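Local structure of multicopper oxidase (Arthrobacter sp. FB24, 3GDC) at residues 219-230 against 241-249. The protein probably oxidises phenolic or similar substrates with molecular oxygen, as a trimeric, laccase-like two-domain multicopper oxidase. Sequence-based numbering, arbitrary orientation.
Sequences NSFHIHGNFFHY and EYTDTISQV. With CU (copper (II) ion), chain G.
Asp244 O is gripped twice: His222 ND1 reaches it at 2.8 Å from above the carbonyl plane, and Ile223 N meets it at 3.2 Å, nearly along the C=O axis. With ND1 spent on this bond, the His222 ring offers NE2 to a copper ion shared with His91 of the second subunit, and His224 NE2 binds another copper at 1.9 Å with His269 and with His134 of the second subunit, as in the interfacial trinuclear clusters of two-domain laccases. The Asp244 carboxylate forms a salt bridge with Arg253 of the second subunit, and a water donates hydrogen bonds to both Asp244 OD2 and Asn226 O, tying the two segments together. Ladders of antiparallel backbone bonds run along both strand pairs, 219-223 with 245-249 and 228-230 with 241-243. At the far end Gln248 NE2 donates to Tyr230 OH (3.0 Å), the hydroxyl lying close to the amide plane. Tyr230 has CG anti to its N (chi1 -177°), laying its ring across Ile246, whose CG2 sits over one face. A leucine in its place would probably cost Gln248 NE2 one of two acceptors, leaving Leu209 O, and bare part of Ile246. Phe228 CE1 meets Ile246 CG2 at 3.6 Å, edge-on, while Thr243 O lies over the ring face. Asp244 CB sits over the centre of the Phe227 ring in a CH-pi contact, and Phe227 CB lies over the Tyr242 face in another. Tyr242 CD1 lies over the His229 ring, 3.4 Å from its CE1, the planes 38° apart. Each segment crosses from one sheet of the cupredoxin-like sandwich to the other: strand 218-223 pairs onward with 264-269, and 228-232 with 253-258, whose Leu256 touches Phe221, Phe228 and Tyr230.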
# COMPACT_ATOMS: atom_id res chain seq x y z
N ASN A 219 3.50 -0.97 7.06
CA ASN A 219 4.49 -0.13 7.71
C ASN A 219 4.88 0.96 6.73
O ASN A 219 4.57 0.87 5.54
CB ASN A 219 5.71 -0.96 8.14
CG ASN A 219 6.39 -0.39 9.38
OD1 ASN A 219 6.29 0.81 9.69
ND2 ASN A 219 7.10 -1.27 10.11
N SER A 220 5.51 2.02 7.21
CA SER A 220 6.00 3.05 6.32
C SER A 220 7.34 3.61 6.80
O SER A 220 7.83 3.23 7.87
CB SER A 220 4.96 4.17 6.11
OG SER A 220 4.71 4.86 7.32
N PHE A 221 7.91 4.48 5.98
CA PHE A 221 9.25 5.03 6.20
C PHE A 221 9.26 6.43 5.63
O PHE A 221 8.96 6.62 4.45
CB PHE A 221 10.30 4.18 5.47
CG PHE A 221 11.71 4.70 5.59
CD1 PHE A 221 12.61 4.12 6.48
CD2 PHE A 221 12.15 5.76 4.79
CE1 PHE A 221 13.93 4.59 6.59
CE2 PHE A 221 13.46 6.25 4.91
CZ PHE A 221 14.35 5.66 5.80
N HIS A 222 9.65 7.40 6.45
CA HIS A 222 9.76 8.78 6.00
C HIS A 222 11.04 9.39 6.53
O HIS A 222 11.40 9.15 7.67
CB HIS A 222 8.56 9.61 6.50
CG HIS A 222 8.70 11.08 6.27
ND1 HIS A 222 8.85 11.63 5.01
CD2 HIS A 222 8.73 12.13 7.13
CE1 HIS A 222 8.96 12.94 5.10
NE2 HIS A 222 8.89 13.27 6.38
N ILE A 223 11.71 10.18 5.70
CA ILE A 223 12.91 10.91 6.11
C ILE A 223 12.66 12.43 6.00
O ILE A 223 12.21 12.92 4.96
CB ILE A 223 14.15 10.49 5.27
CG1 ILE A 223 15.37 11.34 5.60
CG2 ILE A 223 13.85 10.55 3.77
CD1 ILE A 223 15.99 11.01 6.90
N HIS A 224 12.96 13.16 7.07
CA HIS A 224 12.83 14.62 7.08
C HIS A 224 13.84 15.30 6.18
O HIS A 224 15.02 14.93 6.17
CB HIS A 224 13.05 15.17 8.49
CG HIS A 224 11.90 14.95 9.42
ND1 HIS A 224 11.62 15.82 10.46
CD2 HIS A 224 10.95 13.98 9.48
CE1 HIS A 224 10.57 15.38 11.12
NE2 HIS A 224 10.14 14.27 10.55
N GLY A 225 13.37 16.30 5.44
CA GLY A 225 14.21 17.20 4.65
C GLY A 225 14.91 16.59 3.44
O GLY A 225 15.79 17.22 2.84
N ASN A 226 14.52 15.37 3.08
CA ASN A 226 15.25 14.61 2.08
C ASN A 226 14.33 13.78 1.20
O ASN A 226 13.19 13.50 1.57
CB ASN A 226 16.28 13.71 2.78
CG ASN A 226 17.47 14.50 3.29
OD1 ASN A 226 18.43 14.75 2.56
ND2 ASN A 226 17.40 14.93 4.55
N PHE A 227 14.82 13.42 0.01
CA PHE A 227 14.08 12.61 -0.93
C PHE A 227 15.00 11.48 -1.39
O PHE A 227 16.23 11.64 -1.38
CB PHE A 227 13.64 13.44 -2.14
CG PHE A 227 12.35 14.17 -1.91
CD1 PHE A 227 12.30 15.24 -1.03
CD2 PHE A 227 11.18 13.76 -2.55
CE1 PHE A 227 11.10 15.91 -0.80
CE2 PHE A 227 9.98 14.43 -2.32
CZ PHE A 227 9.95 15.50 -1.44
N PHE A 228 14.42 10.34 -1.72
CA PHE A 228 15.21 9.19 -2.15
C PHE A 228 14.59 8.56 -3.39
O PHE A 228 13.39 8.69 -3.62
CB PHE A 228 15.33 8.15 -1.02
CG PHE A 228 14.02 7.77 -0.38
CD1 PHE A 228 13.22 6.78 -0.94
CD2 PHE A 228 13.60 8.40 0.80
CE1 PHE A 228 12.00 6.42 -0.36
CE2 PHE A 228 12.40 8.04 1.39
CZ PHE A 228 11.60 7.04 0.81
N HIS A 229 15.42 7.88 -4.18
CA HIS A 229 14.91 7.00 -5.22
C HIS A 229 14.63 5.65 -4.61
O HIS A 229 15.41 5.17 -3.79
CB HIS A 229 15.91 6.87 -6.38
CG HIS A 229 15.92 8.05 -7.29
ND1 HIS A 229 16.85 9.07 -7.19
CD2 HIS A 229 15.09 8.40 -8.30
CE1 HIS A 229 16.60 9.98 -8.11
NE2 HIS A 229 15.53 9.60 -8.80
N TYR A 230 13.49 5.07 -4.96
CA TYR A 230 13.10 3.79 -4.38
C TYR A 230 13.04 2.69 -5.43
O TYR A 230 12.46 2.88 -6.51
CB TYR A 230 11.77 3.91 -3.64
CG TYR A 230 11.35 2.64 -2.95
CD1 TYR A 230 12.08 2.14 -1.86
CD2 TYR A 230 10.23 1.94 -3.37
CE1 TYR A 230 11.69 0.97 -1.22
CE2 TYR A 230 9.84 0.77 -2.73
CZ TYR A 230 10.56 0.30 -1.67
OH TYR A 230 10.18 -0.87 -1.05
N GLU A 241 10.17 5.22 -8.01
CA GLU A 241 9.66 6.43 -7.35
C GLU A 241 10.78 7.34 -6.91
O GLU A 241 11.88 6.88 -6.65
CB GLU A 241 8.81 6.06 -6.12
CG GLU A 241 7.39 5.61 -6.45
CD GLU A 241 6.51 5.40 -5.22
OE1 GLU A 241 6.31 6.37 -4.45
OE2 GLU A 241 5.99 4.27 -5.04
N TYR A 242 10.49 8.63 -6.83
CA TYR A 242 11.38 9.58 -6.16
C TYR A 242 10.50 10.28 -5.13
O TYR A 242 9.56 10.99 -5.50
CB TYR A 242 11.97 10.57 -7.17
CG TYR A 242 12.95 11.57 -6.58
CD1 TYR A 242 14.17 11.15 -6.06
CD2 TYR A 242 12.67 12.94 -6.57
CE1 TYR A 242 15.09 12.05 -5.53
CE2 TYR A 242 13.59 13.86 -6.04
CZ TYR A 242 14.80 13.40 -5.53
OH TYR A 242 15.73 14.27 -5.00
N THR A 243 10.78 10.06 -3.85
CA THR A 243 9.84 10.45 -2.80
C THR A 243 10.50 10.57 -1.43
O THR A 243 11.68 10.29 -1.28
CB THR A 243 8.64 9.47 -2.75
OG1 THR A 243 7.61 10.00 -1.90
CG2 THR A 243 9.07 8.08 -2.28
N ASP A 244 9.73 11.00 -0.42
CA ASP A 244 10.24 11.04 0.95
C ASP A 244 9.53 10.08 1.89
O ASP A 244 9.90 9.98 3.05
CB ASP A 244 10.20 12.47 1.51
CG ASP A 244 8.79 13.08 1.48
OD1 ASP A 244 7.81 12.32 1.45
OD2 ASP A 244 8.68 14.31 1.48
N THR A 245 8.49 9.40 1.39
CA THR A 245 7.69 8.48 2.19
C THR A 245 7.34 7.25 1.34
O THR A 245 6.86 7.40 0.22
CB THR A 245 6.36 9.14 2.65
OG1 THR A 245 6.65 10.33 3.39
CG2 THR A 245 5.56 8.20 3.55
N ILE A 246 7.58 6.06 1.89
CA ILE A 246 7.16 4.83 1.20
C ILE A 246 6.49 3.87 2.15
O ILE A 246 6.73 3.90 3.36
CB ILE A 246 8.33 4.12 0.46
CG1 ILE A 246 9.52 3.84 1.39
CG2 ILE A 246 8.75 4.88 -0.76
CD1 ILE A 246 9.56 2.40 1.81
N SER A 247 5.66 2.98 1.60
CA SER A 247 4.96 1.99 2.42
C SER A 247 5.33 0.56 2.00
O SER A 247 5.69 0.32 0.83
CB SER A 247 3.45 2.19 2.33
OG SER A 247 2.98 1.94 1.01
N GLN A 248 5.24 -0.36 2.96
CA GLN A 248 5.51 -1.77 2.74
C GLN A 248 4.59 -2.61 3.61
O GLN A 248 4.50 -2.38 4.81
CB GLN A 248 6.96 -2.08 3.12
CG GLN A 248 8.03 -1.37 2.28
CD GLN A 248 9.45 -1.68 2.75
OE1 GLN A 248 9.64 -2.18 3.85
NE2 GLN A 248 10.44 -1.40 1.90
N VAL A 249 3.93 -3.61 3.03
CA VAL A 249 3.25 -4.60 3.85
C VAL A 249 4.32 -5.62 4.29
O VAL A 249 5.46 -5.55 3.83
CB VAL A 249 2.12 -5.32 3.09
CG1 VAL A 249 1.09 -4.31 2.58
CG2 VAL A 249 2.70 -6.19 1.92
CU CU G . 8.58 13.40 11.31
O HOH W 1 10.87 15.55 2.60